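Local coordinates for 1-Cys peroxiredoxin (Vibrio vulnificus MO6-24/O, PDB 5K2I), which probably reduces hydrogen peroxide and other peroxides through a single reactive cysteine, with a suggested role against nitric oxide, at residues M112-A115 with G116-G119; G100-S103 with F104-L108. All coordinates share one frame; numbering follows the deposited sequence.

Contact 1: M112-A115 with G116-G119; sequences MDTA and GFGG
Between Thr-114 and Phe-117 the chain folds into a type II' beta turn, closed by Phe-117 N donating to Thr-114 O at 3.1 Å, with the positive phi that Ala-115 must adopt at the second position (53°). Two further backbone bonds extend this closure: Thr-114 N reaches Gly-119 O at 2.9 Å, and Gly-119 N returns to Ala-115 O. Gly-119, where the loop ends, also has a positive phi, which suits a glycine. The loop so formed joins strand 111-113 to strand 120-130, its antiparallel neighbour in the mixed sheet of this thioredoxin-fold protein.

Thr-114 supplies the side-chain part. With chi1 at 72°, OG1 stands between the backbone N and the carbonyl carbon and points into the loop, where it donates to Gly-119 O over 2.7 Å, in the carbonyl plane and on a lone pair. The same acceptor takes Thr-114 N from above that plane (41° out), and one residue thereby grips Gly-119 O twice. OG1 also receives a weak, strongly bent bond from Gly-118 N. The Phe-117 ring brings its edge to this hydroxyl, CD2 lying 3.6 Å from Thr-114 OG1 with the oxygen in the ring plane. At the strand end, Asp-113 forms an Asx turn: its OD1 accepts Ala-115 N at 2.8 Å, met from above the carboxylate plane.

Across the dimer, Ser-144 OG of the second subunit hydrogen-bonds to Thr-114 O, and the ring of Phe-145 of that subunit meets the Phe-117 ring. Chemically, the hydroxyl of the buried Thr-114 holds Gly-119 firmly and Gly-118 only weakly, which probably helps to set the loop's shape where it faces the second subunit.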
ATOM      1  N   MET A 112      -6.919   2.571 -12.845  1.00  8.82           N
ATOM      2  CA  MET A 112      -5.494   2.842 -12.718  1.00 10.75           C
ATOM      3  C   MET A 112      -4.713   1.784 -13.479  1.00 11.60           C
ATOM      4  O   MET A 112      -5.128   0.633 -13.574  1.00 12.95           O
ATOM      5  CB  MET A 112      -5.068   2.871 -11.259  1.00 15.41           C
ATOM      6  CG  MET A 112      -5.091   1.529 -10.610  1.00 17.88           C
ATOM      7  SD  MET A 112      -4.412   1.600  -8.948  1.00 28.04           S
ATOM      8  CE  MET A 112      -4.699  -0.097  -8.502  1.00 13.32           C
ATOM      9  N   ASP A 113      -3.577   2.191 -14.027  1.00 11.71           N
ATOM     10  CA  ASP A 113      -2.739   1.299 -14.813  1.00 11.14           C
ATOM     11  C   ASP A 113      -1.776   0.555 -13.899  1.00 14.11           C
ATOM     12  O   ASP A 113      -1.019   1.186 -13.164  1.00 15.67           O
ATOM     13  CB  ASP A 113      -1.977   2.109 -15.865  1.00 12.21           C
ATOM     14  CG  ASP A 113      -1.318   1.246 -16.919  1.00 20.73           C
ATOM     15  OD1 ASP A 113      -1.404   0.004 -16.844  1.00 18.37           O
ATOM     16  OD2 ASP A 113      -0.710   1.830 -17.843  1.00 25.36           O
ATOM     17  N   THR A 114      -1.810  -0.779 -13.924  1.00 10.19           N
ATOM     18  CA  THR A 114      -0.845  -1.580 -13.169  1.00 11.14           C
ATOM     19  C   THR A 114       0.257  -2.121 -14.070  1.00 13.07           C
ATOM     20  O   THR A 114       1.085  -2.926 -13.634  1.00 12.68           O
ATOM     21  CB  THR A 114      -1.507  -2.756 -12.436  1.00 10.30           C
ATOM     22  OG1 THR A 114      -1.905  -3.762 -13.378  1.00 10.65           O
ATOM     23  CG2 THR A 114      -2.717  -2.279 -11.652  1.00 10.10           C
ATOM     24  N   ALA A 115       0.270  -1.666 -15.317  1.00 12.36           N
ATOM     25  CA  ALA A 115       1.290  -2.058 -16.289  1.00 14.21           C
ATOM     26  C   ALA A 115       1.396  -3.574 -16.394  1.00 13.15           C
ATOM     27  O   ALA A 115       0.393  -4.261 -16.560  1.00 11.94           O
ATOM     28  CB  ALA A 115       2.641  -1.445 -15.920  1.00 16.47           C
ATOM     29  N   GLY A 116       2.610  -4.102 -16.283  1.00 14.35           N
ATOM     30  CA  GLY A 116       2.820  -5.524 -16.461  1.00 11.42           C
ATOM     31  C   GLY A 116       2.204  -6.427 -15.412  1.00 12.85           C
ATOM     32  O   GLY A 116       2.102  -7.637 -15.615  1.00 14.74           O
ATOM     33  N   PHE A 117       1.778  -5.858 -14.293  1.00  9.35           N
ATOM     34  CA  PHE A 117       1.163  -6.697 -13.276  1.00 11.31           C
ATOM     35  C   PHE A 117      -0.171  -7.252 -13.770  1.00  9.40           C
ATOM     36  O   PHE A 117      -0.408  -8.459 -13.726  1.00  9.76           O
ATOM     37  CB  PHE A 117       0.934  -5.933 -11.966  1.00 10.52           C
ATOM     38  CG  PHE A 117       0.047  -6.670 -11.009  1.00  9.79           C
ATOM     39  CD1 PHE A 117       0.537  -7.739 -10.280  1.00  9.25           C
ATOM     40  CD2 PHE A 117      -1.295  -6.327 -10.879  1.00  9.23           C
ATOM     41  CE1 PHE A 117      -0.282  -8.447  -9.419  1.00 10.89           C
ATOM     42  CE2 PHE A 117      -2.132  -7.036 -10.027  1.00  9.60           C
ATOM     43  CZ  PHE A 117      -1.625  -8.097  -9.295  1.00 11.92           C
ATOM     44  N   GLY A 118      -1.043  -6.361 -14.231  1.00  9.29           N
ATOM     45  CA  GLY A 118      -2.386  -6.791 -14.575  1.00 10.08           C
ATOM     46  C   GLY A 118      -3.114  -5.874 -15.523  1.00  9.52           C
ATOM     47  O   GLY A 118      -4.338  -5.947 -15.625  1.00  8.62           O
ATOM     48  N   GLY A 119      -2.391  -5.000 -16.210  1.00 10.01           N
ATOM     49  CA  GLY A 119      -3.044  -4.051 -17.086  1.00 10.23           C
ATOM     50  C   GLY A 119      -3.903  -3.053 -16.322  1.00  9.69           C
ATOM     51  O   GLY A 119      -3.600  -2.691 -15.178  1.00  9.41           O
TER

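Contact 2: G100-S103 with F104-L108; sequences GDAS and FTKAL
Lys-106 N donates to Ala-102 O at 2.9 Å, and Ala-107 N makes the next helical bond to Ser-103 O; Ala-102 is thus the N-cap of helix 103-108. Just ahead of the helix lies an Asx turn, in which Asp-101 OD1 accepts from Ser-103 N at 3.0 Å. The same oxygen takes a second bond from the hydroxyl of that serine, Ser-103 OG to Asp-101 OD1 measuring 2.8 Å. The two donors use it differently: OG approaches on the syn side, 23° out of the carboxylate plane, whereas N comes from well above it. A chi1 of 58° folds Ser-103 OG back over its own backbone, within range of that carboxylate.

Asp-99 completes the helix start, hydrogen-bonding to Phe-104 N through OD1 and to Thr-105 OG1 through OD2. Acidic groups at this end probably interact favourably with the helix dipole.

Lys-106 lies alongside the N-cap. Its chain bends at chi3 (-72°), and its methylenes pass Ala-102 O, with CG 3.3 Å from that oxygen. On the inner side, Thr-105 and Ala-102 both rest on Val-76. Leu-108, one turn on from Phe-104, sets its CG 4.2 Å above the plane of the Phe-104 ring, offset toward the rim. Phe-104 and Leu-108 both touch Tyr-125, so this face of helix 103-108 packs on strand 120-130. At the lysine's far end, one water accepts from Lys-106 NZ at 2.7 Å and donates to Asp-101 O at 2.8 Å.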
ATOM      1  N   GLY A 100     -15.078  -7.182 -15.966  1.00  9.39           N
ATOM      2  CA  GLY A 100     -13.973  -7.834 -16.651  1.00  9.14           C
ATOM      3  C   GLY A 100     -13.211  -7.028 -17.683  1.00  9.08           C
ATOM      4  O   GLY A 100     -12.028  -7.285 -17.928  1.00 10.59           O
ATOM      5  N   ASP A 101     -13.893  -6.075 -18.306  1.00 10.84           N
ATOM      6  CA  ASP A 101     -13.271  -5.226 -19.312  1.00  9.78           C
ATOM      7  C   ASP A 101     -13.030  -3.809 -18.789  1.00 10.47           C
ATOM      8  O   ASP A 101     -12.702  -2.919 -19.568  1.00 11.91           O
ATOM      9  CB  ASP A 101     -14.136  -5.179 -20.583  1.00 11.73           C
ATOM     10  CG  ASP A 101     -15.502  -4.531 -20.360  1.00 13.76           C
ATOM     11  OD1 ASP A 101     -15.844  -4.174 -19.206  1.00 13.47           O
ATOM     12  OD2 ASP A 101     -16.265  -4.413 -21.353  1.00 16.91           O
ATOM     13  N   ALA A 102     -13.207  -3.617 -17.477  1.00  9.05           N
ATOM     14  CA  ALA A 102     -12.977  -2.334 -16.785  1.00  9.85           C
ATOM     15  C   ALA A 102     -13.934  -1.228 -17.221  1.00  7.77           C
ATOM     16  O   ALA A 102     -13.693  -0.070 -16.914  1.00 10.11           O
ATOM     17  CB  ALA A 102     -11.514  -1.862 -16.971  1.00  9.79           C
ATOM     18  N   SER A 103     -15.022  -1.578 -17.904  1.00  9.67           N
ATOM     19  CA  SER A 103     -15.925  -0.547 -18.413  1.00  9.89           C
ATOM     20  C   SER A 103     -16.635   0.215 -17.298  1.00  9.41           C
ATOM     21  O   SER A 103     -16.790   1.424 -17.393  1.00 11.08           O
ATOM     22  CB  SER A 103     -16.950  -1.154 -19.375  1.00 12.89           C
ATOM     23  OG  SER A 103     -17.702  -2.172 -18.746  1.00 16.35           O
ATOM     24  N   PHE A 104     -17.059  -0.469 -16.238  1.00  9.72           N
ATOM     25  CA  PHE A 104     -17.723   0.199 -15.120  1.00  9.29           C
ATOM     26  C   PHE A 104     -16.723   1.112 -14.400  1.00  9.37           C
ATOM     27  O   PHE A 104     -17.020   2.274 -14.095  1.00  8.30           O
ATOM     28  CB  PHE A 104     -18.327  -0.851 -14.169  1.00  8.44           C
ATOM     29  CG  PHE A 104     -18.892  -0.297 -12.880  1.00  9.71           C
ATOM     30  CD1 PHE A 104     -20.140   0.302 -12.837  1.00 12.60           C
ATOM     31  CD2 PHE A 104     -18.184  -0.428 -11.697  1.00 10.00           C
ATOM     32  CE1 PHE A 104     -20.652   0.782 -11.621  1.00  9.98           C
ATOM     33  CE2 PHE A 104     -18.691   0.038 -10.492  1.00 10.06           C
ATOM     34  CZ  PHE A 104     -19.923   0.646 -10.457  1.00 10.59           C
ATOM     35  N   THR A 105     -15.522   0.587 -14.185  1.00  7.85           N
ATOM     36  CA  THR A 105     -14.469   1.306 -13.478  1.00  7.60           C
ATOM     37  C   THR A 105     -14.057   2.563 -14.230  1.00  8.40           C
ATOM     38  O   THR A 105     -13.888   3.632 -13.626  1.00  9.33           O
ATOM     39  CB  THR A 105     -13.264   0.373 -13.260  1.00  7.69           C
ATOM     40  OG1 THR A 105     -13.689  -0.761 -12.490  1.00  9.18           O
ATOM     41  CG2 THR A 105     -12.142   1.070 -12.539  1.00 10.62           C
ATOM     42  N   LYS A 106     -13.941   2.449 -15.551  1.00  8.67           N
ATOM     43  CA  LYS A 106     -13.602   3.613 -16.354  1.00  9.98           C
ATOM     44  C   LYS A 106     -14.736   4.633 -16.357  1.00  9.28           C
ATOM     45  O   LYS A 106     -14.479   5.833 -16.341  1.00  9.96           O
ATOM     46  CB  LYS A 106     -13.257   3.207 -17.776  1.00 10.87           C
ATOM     47  CG  LYS A 106     -11.930   2.488 -17.885  1.00 11.49           C
ATOM     48  CD  LYS A 106     -11.545   2.260 -19.338  1.00 18.39           C
ATOM     49  CE  LYS A 106     -12.407   1.207 -19.968  1.00 16.44           C
ATOM     50  NZ  LYS A 106     -11.989   0.944 -21.387  1.00 22.40           N
ATOM     51  N   ALA A 107     -15.979   4.165 -16.355  1.00  8.92           N
ATOM     52  CA  ALA A 107     -17.139   5.069 -16.306  1.00  8.12           C
ATOM     53  C   ALA A 107     -17.178   5.874 -15.003  1.00 10.03           C
ATOM     54  O   ALA A 107     -17.721   6.966 -14.961  1.00 12.30           O
ATOM     55  CB  ALA A 107     -18.419   4.286 -16.475  1.00  8.00           C
ATOM     56  N   LEU A 108     -16.596   5.324 -13.940  1.00  8.80           N
ATOM     57  CA  LEU A 108     -16.502   6.016 -12.663  1.00  9.38           C
ATOM     58  C   LEU A 108     -15.322   6.972 -12.605  1.00  9.37           C
ATOM     59  O   LEU A 108     -15.227   7.794 -11.698  1.00  9.71           O
ATOM     60  CB  LEU A 108     -16.344   5.010 -11.521  1.00  9.46           C
ATOM     61  CG  LEU A 108     -17.493   4.069 -11.209  1.00 10.47           C
ATOM     62  CD1 LEU A 108     -17.044   3.076 -10.163  1.00 10.71           C
ATOM     63  CD2 LEU A 108     -18.682   4.842 -10.704  1.00  9.93           C
TER
HETATM   64  O   HOH W   1     -13.627  -1.205 -21.576  1.00 23.44           O

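How the contacts relate
Contact 2 closes before contact 1 opens: helix 103-108 is followed in the chain by strand 111-113, and the two centres lie about 14 Å apart on the same side of the chain's centre, with no touch between the segments beyond their closeness in sequence. Strand 120-130 runs beside both: Arg-121 pairs with Met-112 of contact 1, while Thr-105 of contact 2 packs on Ser-122. Contact 2 sits deeper, its centre about 12 Å from the chain's centre, against about 19 Å for contact 1, which meets the second subunit; no other protein chain of the assembly reaches contact 2. Each includes an Asx turn, one just ahead of a helix, the other at the end of a strand.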